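Local coordinates for protein Lys-gingipain W83 (Porphyromonas gingivalis, PDB 4ITC) that belongs to a lysine-specific cysteine protease and, as one of its calcium-binding adhesin domains, interacts with erythrocytes and albumin, at residues P34-Y39 with C44-S49. Numbering follows the deposited sequence.
Sequences PGIAGY and CVYSES
Cys-44 SG lies 3.6 Å from the carbonyl oxygen Ile-36 O, the nearest approach of a polar atom across this contact. It is a close touch and not a hydrogen bond. The thiol also meets the Ile-36 side chain, with Cys-44 SG 3.7 Å from the branch methyl Ile-36 CG2. The Cys-44 side chain leaves the strand toward the loop. Its SG stands between the backbone N and carbonyl carbon of Cys-44 (chi1 66°), which sets the sulfur against Ile-36.

Ile-36 also meets Tyr-46. Methyl CD1 of Ile-36 sits over one face of the Tyr-46 phenol ring, 3.6 Å from the ring centroid and 18° off the ring normal. This is a CH-pi contact. The methyl is shifted toward the rim, so Tyr-46 CE1 is the nearest ring atom, at 3.4 Å from Ile-36 CD1. The two side chains cross at about a right angle. In Ile-36, CG2 is anti to the backbone N while CG1 lies beside it. The two branches thus divide the work: CG2 goes to the sulfur and CD1 to the ring. Tyr-161 of strand 161-171 also touches Ile-36, and its ring meets that of Tyr-46 with the planes about 30° apart.

At the other end the chain itself comes close, and Gly-38 CA is 3.8 Å from Cys-44 CB. Next to it, Tyr-39 N is hydrogen-bonded to Asp-165 OD2 and Tyr-39 O to Ser-41 OG, both partners belonging to a calcium site completed by Ser-7, Glu-9, Gly-43 and Glu-166.

Cys-44 and Tyr-46 pair through their backbones with Gly-31 and Lys-29. The loop joining antiparallel strands 29-32 and 43-48 lies back against the second of them, beside a calcium site of the cleaved adhesin beta sandwich.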
loop_
_atom_site.group_PDB
_atom_site.type_symbol
_atom_site.label_atom_id
_atom_site.label_comp_id
_atom_site.label_asym_id
_atom_site.label_seq_id
_atom_site.Cartn_x
_atom_site.Cartn_y
_atom_site.Cartn_z
ATOM N N PRO A 34 8.672 12.097 -12.301
ATOM C CA PRO A 34 9.873 12.000 -11.495
ATOM C C PRO A 34 9.612 12.190 -10.021
ATOM O O PRO A 34 10.488 11.915 -9.200
ATOM C CB PRO A 34 10.731 13.155 -12.031
ATOM C CG PRO A 34 9.735 14.157 -12.468
ATOM C CD PRO A 34 8.528 13.420 -12.937
ATOM N N GLY A 35 8.410 12.637 -9.661
ATOM C CA GLY A 35 8.163 12.905 -8.252
ATOM C C GLY A 35 8.150 11.664 -7.403
ATOM O O GLY A 35 8.723 11.630 -6.341
ATOM N N ILE A 36 7.402 10.683 -7.872
ATOM C CA ILE A 36 7.123 9.496 -7.082
ATOM C C ILE A 36 7.184 8.289 -7.997
ATOM O O ILE A 36 6.143 7.757 -8.414
ATOM C CB ILE A 36 5.745 9.584 -6.378
ATOM C CG1 ILE A 36 5.528 10.948 -5.692
ATOM C CG2 ILE A 36 5.559 8.419 -5.388
ATOM C CD1 ILE A 36 4.166 11.140 -5.133
ATOM N N ALA A 37 8.423 7.882 -8.328
ATOM C CA ALA A 37 8.671 6.782 -9.230
ATOM C C ALA A 37 8.250 5.470 -8.594
ATOM O O ALA A 37 8.448 5.273 -7.408
ATOM C CB ALA A 37 10.156 6.712 -9.569
ATOM N N GLY A 38 7.756 4.573 -9.414
ATOM C CA GLY A 38 7.477 3.215 -8.965
ATOM C C GLY A 38 8.678 2.300 -8.879
ATOM O O GLY A 38 9.864 2.688 -9.040
ATOM N N TYR A 39 8.406 1.064 -8.524
ATOM C CA TYR A 39 9.450 0.047 -8.463
ATOM C C TYR A 39 9.733 -0.422 -9.886
ATOM O O TYR A 39 8.875 -0.961 -10.553
ATOM C CB TYR A 39 9.045 -1.120 -7.569
ATOM C CG TYR A 39 10.086 -2.198 -7.665
ATOM C CD1 TYR A 39 11.337 -2.013 -7.112
ATOM C CD2 TYR A 39 9.840 -3.330 -8.387
ATOM C CE1 TYR A 39 12.340 -2.950 -7.293
ATOM C CE2 TYR A 39 10.824 -4.293 -8.544
ATOM C CZ TYR A 39 12.057 -4.079 -7.978
ATOM O OH TYR A 39 13.022 -5.045 -8.146
ATOM N N CYS A 44 3.149 4.291 -9.488
ATOM C CA CYS A 44 2.842 3.539 -8.261
ATOM C C CYS A 44 1.675 4.204 -7.572
ATOM O O CYS A 44 1.022 5.059 -8.169
ATOM C CB CYS A 44 4.034 3.477 -7.349
ATOM S SG CYS A 44 4.579 5.032 -6.631
ATOM N N VAL A 45 1.365 3.786 -6.335
ATOM C CA VAL A 45 0.411 4.497 -5.512
ATOM C C VAL A 45 1.076 4.872 -4.197
ATOM O O VAL A 45 2.050 4.274 -3.787
ATOM C CB VAL A 45 -0.868 3.668 -5.230
ATOM C CG1 VAL A 45 -1.593 3.429 -6.543
ATOM C CG2 VAL A 45 -0.543 2.369 -4.544
ATOM N N TYR A 46 0.525 5.903 -3.562
ATOM C CA TYR A 46 1.079 6.378 -2.310
ATOM C C TYR A 46 -0.002 6.954 -1.413
ATOM O O TYR A 46 -1.107 7.311 -1.854
ATOM C CB TYR A 46 2.165 7.418 -2.535
ATOM C CG TYR A 46 1.664 8.758 -3.013
ATOM C CD1 TYR A 46 1.343 8.965 -4.352
ATOM C CD2 TYR A 46 1.539 9.811 -2.148
ATOM C CE1 TYR A 46 0.928 10.187 -4.791
ATOM C CE2 TYR A 46 1.109 11.060 -2.575
ATOM C CZ TYR A 46 0.792 11.241 -3.909
ATOM O OH TYR A 46 0.362 12.496 -4.354
ATOM N N SER A 47 0.306 6.988 -0.114
ATOM C CA SER A 47 -0.574 7.540 0.883
ATOM C C SER A 47 0.266 8.361 1.855
ATOM O O SER A 47 1.396 8.004 2.207
ATOM C CB SER A 47 -1.310 6.421 1.600
ATOM O OG SER A 47 -2.123 6.894 2.642
ATOM N N GLU A 48 -0.294 9.504 2.280
ATOM C CA GLU A 48 0.414 10.538 3.026
ATOM C C GLU A 48 0.160 10.494 4.531
ATOM O O GLU A 48 -1.002 10.498 4.989
ATOM C CB GLU A 48 -0.058 11.906 2.525
ATOM C CG GLU A 48 0.236 12.151 1.058
ATOM C CD GLU A 48 -0.659 13.216 0.465
ATOM O OE1 GLU A 48 -0.071 14.240 0.006
ATOM O OE2 GLU A 48 -1.917 13.069 0.492
ATOM N N SER A 49 1.241 10.577 5.319
ATOM C CA SER A 49 1.141 10.964 6.724
ATOM C C SER A 49 1.553 12.404 7.001
ATOM O O SER A 49 1.433 12.869 8.143
ATOM C CB SER A 49 1.960 10.002 7.597
ATOM O OG SER A 49 3.321 10.246 7.475
#